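Local coordinates for DNA polymerase III, beta subunit (Eubacterium rectale, PDB 3T0P), which probably forms a ring-shaped, head-to-tail dimeric sliding clamp around DNA that tethers DNA polymerases and makes their synthesis processive, at residues A38-E42 and E64-I68; P344-C348 and L360-F366. All blocks are in the same frame, centred on the assembly; numbering follows the deposited sequence.

Contact 1: residues A38-E42 and E64-I68; sequences ASANE and ERGII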
# COMPACT_ATOMS: atom_id res chain seq x y z
N ALA B 38 -13.96 29.16 -15.54
CA ALA B 38 -14.68 29.05 -16.79
C ALA B 38 -15.18 30.45 -17.21
O ALA B 38 -16.29 30.57 -17.73
CB ALA B 38 -15.83 28.08 -16.62
N SER B 39 -14.37 31.51 -16.95
CA SER B 39 -14.74 32.90 -17.25
C SER B 39 -14.54 33.26 -18.72
O SER B 39 -15.21 34.17 -19.20
CB SER B 39 -13.95 33.87 -16.39
OG SER B 39 -12.57 33.76 -16.69
N ALA B 40 -13.64 32.57 -19.44
CA ALA B 40 -13.38 32.84 -20.85
C ALA B 40 -14.05 31.77 -21.75
O ALA B 40 -15.26 31.58 -21.66
CB ALA B 40 -11.87 32.91 -21.11
N ASN B 41 -13.26 31.07 -22.61
CA ASN B 41 -13.77 30.05 -23.53
C ASN B 41 -13.20 28.67 -23.22
O ASN B 41 -13.40 27.74 -23.99
CB ASN B 41 -13.45 30.44 -24.98
CG ASN B 41 -14.19 31.66 -25.45
OD1 ASN B 41 -15.43 31.72 -25.43
ND2 ASN B 41 -13.45 32.67 -25.89
N GLU B 42 -12.47 28.54 -22.11
CA GLU B 42 -11.87 27.27 -21.70
C GLU B 42 -12.24 26.93 -20.27
O GLU B 42 -12.37 27.83 -19.44
CB GLU B 42 -10.33 27.31 -21.82
CG GLU B 42 -9.78 27.77 -23.15
CD GLU B 42 -8.28 28.00 -23.11
OE1 GLU B 42 -7.53 27.00 -23.11
OE2 GLU B 42 -7.85 29.18 -23.09
N GLU B 64 -22.82 28.82 -18.88
CA GLU B 64 -22.83 30.10 -18.18
C GLU B 64 -21.44 30.26 -17.56
O GLU B 64 -20.99 29.42 -16.78
CB GLU B 64 -23.95 30.16 -17.12
N ARG B 65 -20.72 31.30 -18.02
CA ARG B 65 -19.36 31.63 -17.59
C ARG B 65 -19.31 31.93 -16.09
O ARG B 65 -20.28 32.44 -15.52
CB ARG B 65 -18.83 32.82 -18.39
CG ARG B 65 -18.43 32.46 -19.81
CD ARG B 65 -18.14 33.72 -20.60
NE ARG B 65 -17.34 33.45 -21.79
CZ ARG B 65 -17.66 33.85 -23.02
NH1 ARG B 65 -18.75 34.58 -23.22
NH2 ARG B 65 -16.87 33.55 -24.05
N GLY B 66 -18.20 31.57 -15.47
CA GLY B 66 -18.05 31.79 -14.04
C GLY B 66 -16.82 31.16 -13.44
O GLY B 66 -16.08 30.46 -14.12
N ILE B 67 -16.61 31.47 -12.16
CA ILE B 67 -15.47 31.01 -11.37
C ILE B 67 -15.96 30.58 -9.99
O ILE B 67 -16.80 31.26 -9.40
CB ILE B 67 -14.36 32.12 -11.26
CG1 ILE B 67 -13.84 32.57 -12.65
CG2 ILE B 67 -13.20 31.65 -10.40
CD1 ILE B 67 -12.99 33.87 -12.67
N ILE B 68 -15.41 29.49 -9.47
CA ILE B 68 -15.67 28.98 -8.13
C ILE B 68 -14.43 28.24 -7.62
O ILE B 68 -13.71 27.66 -8.43
CB ILE B 68 -16.97 28.07 -8.07
CG1 ILE B 68 -17.50 27.91 -6.64
CG2 ILE B 68 -16.78 26.69 -8.72
CD1 ILE B 68 -18.54 28.88 -6.27
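Arg-65 reaches along the loop after strand 33-38 and grips the carbonyl of Ala-40. At its base, Arg-65 CA makes a CA-H...O contact with Ala-38 O at 3.3 Å. With CG anti to the carbonyl carbon (chi1 -75°) and the chain extended from there to NE, the methylenes run past Ala-38 O and Ser-39 O, and CD comes within 3.3 Å of Ser-39 O. The guanidinium then meets the turn with its edge: NE donates to Ala-40 O at 2.8 Å, a fairly straight bond (164°) lying near the guanidinium plane, although the nitrogen sits above the plane of the carbonyl it reaches. NH2 adds a weak, bent bond to Asn-41 OD1, the amide and guanidinium planes being 62° apart. A long side chain with several N-H groups suits this place, since one residue spans the turn from Ala-38 to Asn-41. Gly-66 pairs with Ala-38 through its backbone alone, its O accepting from Ala-38 N at 2.9 Å and its N donating to Ala-38 O at 3.1 Å, and it has no side chain to accommodate beside the loop. Next comes Ile-67, whose CD1 packs 3.8 Å from Ser-39 CB; the Ser-39 hydroxyl has its hydrogen bond with Asp-37. Ile-67 also lies on Leu-35 and Tyr-118, where a branched apolar side chain fits. Ile-68 continues the pairing by backbone bonds to Ile-36, so strand 66-71 runs antiparallel to strand 33-38 at an outer edge of its sheet, while Glu-64 bonds to Lys-3 of strand 3-7 in the adjoining sheet.

Contact 2: residues P344-C348 and L360-F366; sequences PKAPC and LILPVNF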
# COMPACT_ATOMS: atom_id res chain seq x y z
N PRO B 344 40.16 6.04 3.47
CA PRO B 344 38.92 5.82 4.26
C PRO B 344 38.18 7.07 4.75
O PRO B 344 37.06 6.95 5.25
CB PRO B 344 39.41 4.99 5.45
CG PRO B 344 40.63 4.31 4.94
CD PRO B 344 41.31 5.35 4.09
N LYS B 345 38.78 8.25 4.61
CA LYS B 345 38.16 9.50 5.05
C LYS B 345 37.75 10.36 3.85
O LYS B 345 37.01 11.32 4.05
CB LYS B 345 39.13 10.26 5.97
CG LYS B 345 39.10 9.74 7.41
CD LYS B 345 40.30 10.21 8.23
CE LYS B 345 40.11 10.11 9.73
NZ LYS B 345 39.61 8.78 10.18
N ALA B 346 38.18 10.00 2.62
CA ALA B 346 37.89 10.73 1.38
C ALA B 346 36.58 10.24 0.73
O ALA B 346 36.19 9.10 0.95
CB ALA B 346 39.04 10.56 0.39
N PRO B 347 35.93 11.04 -0.14
CA PRO B 347 34.70 10.55 -0.79
C PRO B 347 34.89 9.31 -1.67
O PRO B 347 35.99 9.06 -2.17
CB PRO B 347 34.27 11.73 -1.66
CG PRO B 347 34.93 12.92 -1.08
CD PRO B 347 36.24 12.42 -0.56
N CYS B 348 33.83 8.53 -1.83
CA CYS B 348 33.82 7.41 -2.76
C CYS B 348 32.97 7.85 -3.96
O CYS B 348 31.93 8.49 -3.76
CB CYS B 348 33.27 6.13 -2.12
SG CYS B 348 32.97 4.78 -3.29
N LEU B 360 28.59 10.62 -5.53
CA LEU B 360 29.64 10.85 -4.52
C LEU B 360 29.03 10.54 -3.17
O LEU B 360 27.96 11.04 -2.88
CB LEU B 360 30.14 12.31 -4.59
CG LEU B 360 31.27 12.76 -3.65
CD1 LEU B 360 31.87 14.04 -4.15
CD2 LEU B 360 30.76 13.03 -2.21
N ILE B 361 29.66 9.68 -2.39
CA ILE B 361 29.16 9.33 -1.06
C ILE B 361 30.30 9.56 -0.08
O ILE B 361 31.39 9.07 -0.32
CB ILE B 361 28.60 7.86 -1.02
CG1 ILE B 361 27.43 7.65 -2.02
CG2 ILE B 361 28.18 7.45 0.39
CD1 ILE B 361 27.29 6.23 -2.55
N LEU B 362 30.05 10.29 1.01
CA LEU B 362 31.07 10.48 2.03
C LEU B 362 31.09 9.26 2.93
O LEU B 362 30.03 8.79 3.34
CB LEU B 362 30.89 11.76 2.87
CG LEU B 362 31.03 13.12 2.19
CD1 LEU B 362 30.77 14.25 3.19
CD2 LEU B 362 32.40 13.30 1.57
N PRO B 363 32.27 8.73 3.27
CA PRO B 363 32.32 7.59 4.17
C PRO B 363 32.18 8.03 5.63
O PRO B 363 32.29 9.21 5.94
CB PRO B 363 33.73 7.03 3.91
CG PRO B 363 34.54 8.19 3.59
CD PRO B 363 33.63 9.17 2.88
N VAL B 364 32.06 7.05 6.51
CA VAL B 364 32.00 7.25 7.94
C VAL B 364 33.37 7.66 8.44
O VAL B 364 34.40 7.13 8.02
CB VAL B 364 31.50 5.95 8.61
CG1 VAL B 364 31.88 5.89 10.08
CG2 VAL B 364 29.99 5.82 8.42
N ASN B 365 33.39 8.66 9.31
CA ASN B 365 34.65 9.08 9.89
C ASN B 365 34.80 8.31 11.21
O ASN B 365 34.03 8.53 12.15
CB ASN B 365 34.71 10.61 10.06
CG ASN B 365 35.90 11.08 10.86
OD1 ASN B 365 37.05 10.78 10.53
ND2 ASN B 365 35.64 11.76 11.96
N PHE B 366 35.73 7.35 11.23
CA PHE B 366 35.99 6.55 12.41
C PHE B 366 36.98 7.27 13.36
O PHE B 366 37.17 6.80 14.49
CB PHE B 366 36.52 5.16 12.00
CG PHE B 366 35.48 4.29 11.35
CD1 PHE B 366 34.49 3.67 12.10
CD2 PHE B 366 35.49 4.09 9.97
CE1 PHE B 366 33.53 2.87 11.49
CE2 PHE B 366 34.54 3.26 9.37
CZ PHE B 366 33.56 2.68 10.13
O HOH W 1 35.45 5.00 6.67
O HOH W 2 37.39 6.80 8.79
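With CG anti to its carbonyl carbon (chi1 -81°) and the chain bent at its end, Lys-345 crosses Asn-365, whose CG lies anti to the backbone N (chi1 171°); NZ makes a weak hydrogen bond to Asn-365 OD1. One water donates to both Pro-344 O and Val-364 O, and a second donates to Val-364 O, accepts from Phe-366 N and weakly from Lys-345 NZ, so it too bridges the segments. The Pro-363 ring wedges against the turn, CG 3.3 Å from Pro-344 O and CD 3.2 Å from Ala-346 O, and also touches Ile-318 and Phe-320 of strand 316-320. Replacing Pro-363 by alanine removes CG and CD, and is likely to open a gap beside Pro-344 O and Ala-346 O and to free the backbone to turn. Pro-347, equally rigid and apolar, puts CB 3.7 Å from Leu-360 CG and CG 3.7 Å from Leu-362 CD2. Cys-348 and Ile-361 then pair through both backbones: Cys-348 N to Ile-361 O is almost straight (178°) at 2.9 Å. Their side chains share the sheet face covered by Phe-325 of helix 322-329, a helix-backed antiparallel sheet as in the domains of the beta sliding clamp.

From the N terminus, the chain runs through strand 33-38 into contact 1. Its second segment returns after strands 43-48, 52-58 and 61-64, so it closes a helix-free excursion, mostly strand, within the N-terminal domain and joins the loop after strand 33-38 to the start of strand 66-71. The chain then passes through the central domain before contact 2 opens in the C-terminal domain. There a shorter hairpin is closed where residues 344-348 meet the end of strand 357-361 and the tail that follows, tying the loop after strand 336-341 to that tail. The two are in series, neither nested nor crossed. The centres of contact 1 and contact 2 lie about 58 Å apart, on opposite sides of the chain's centre.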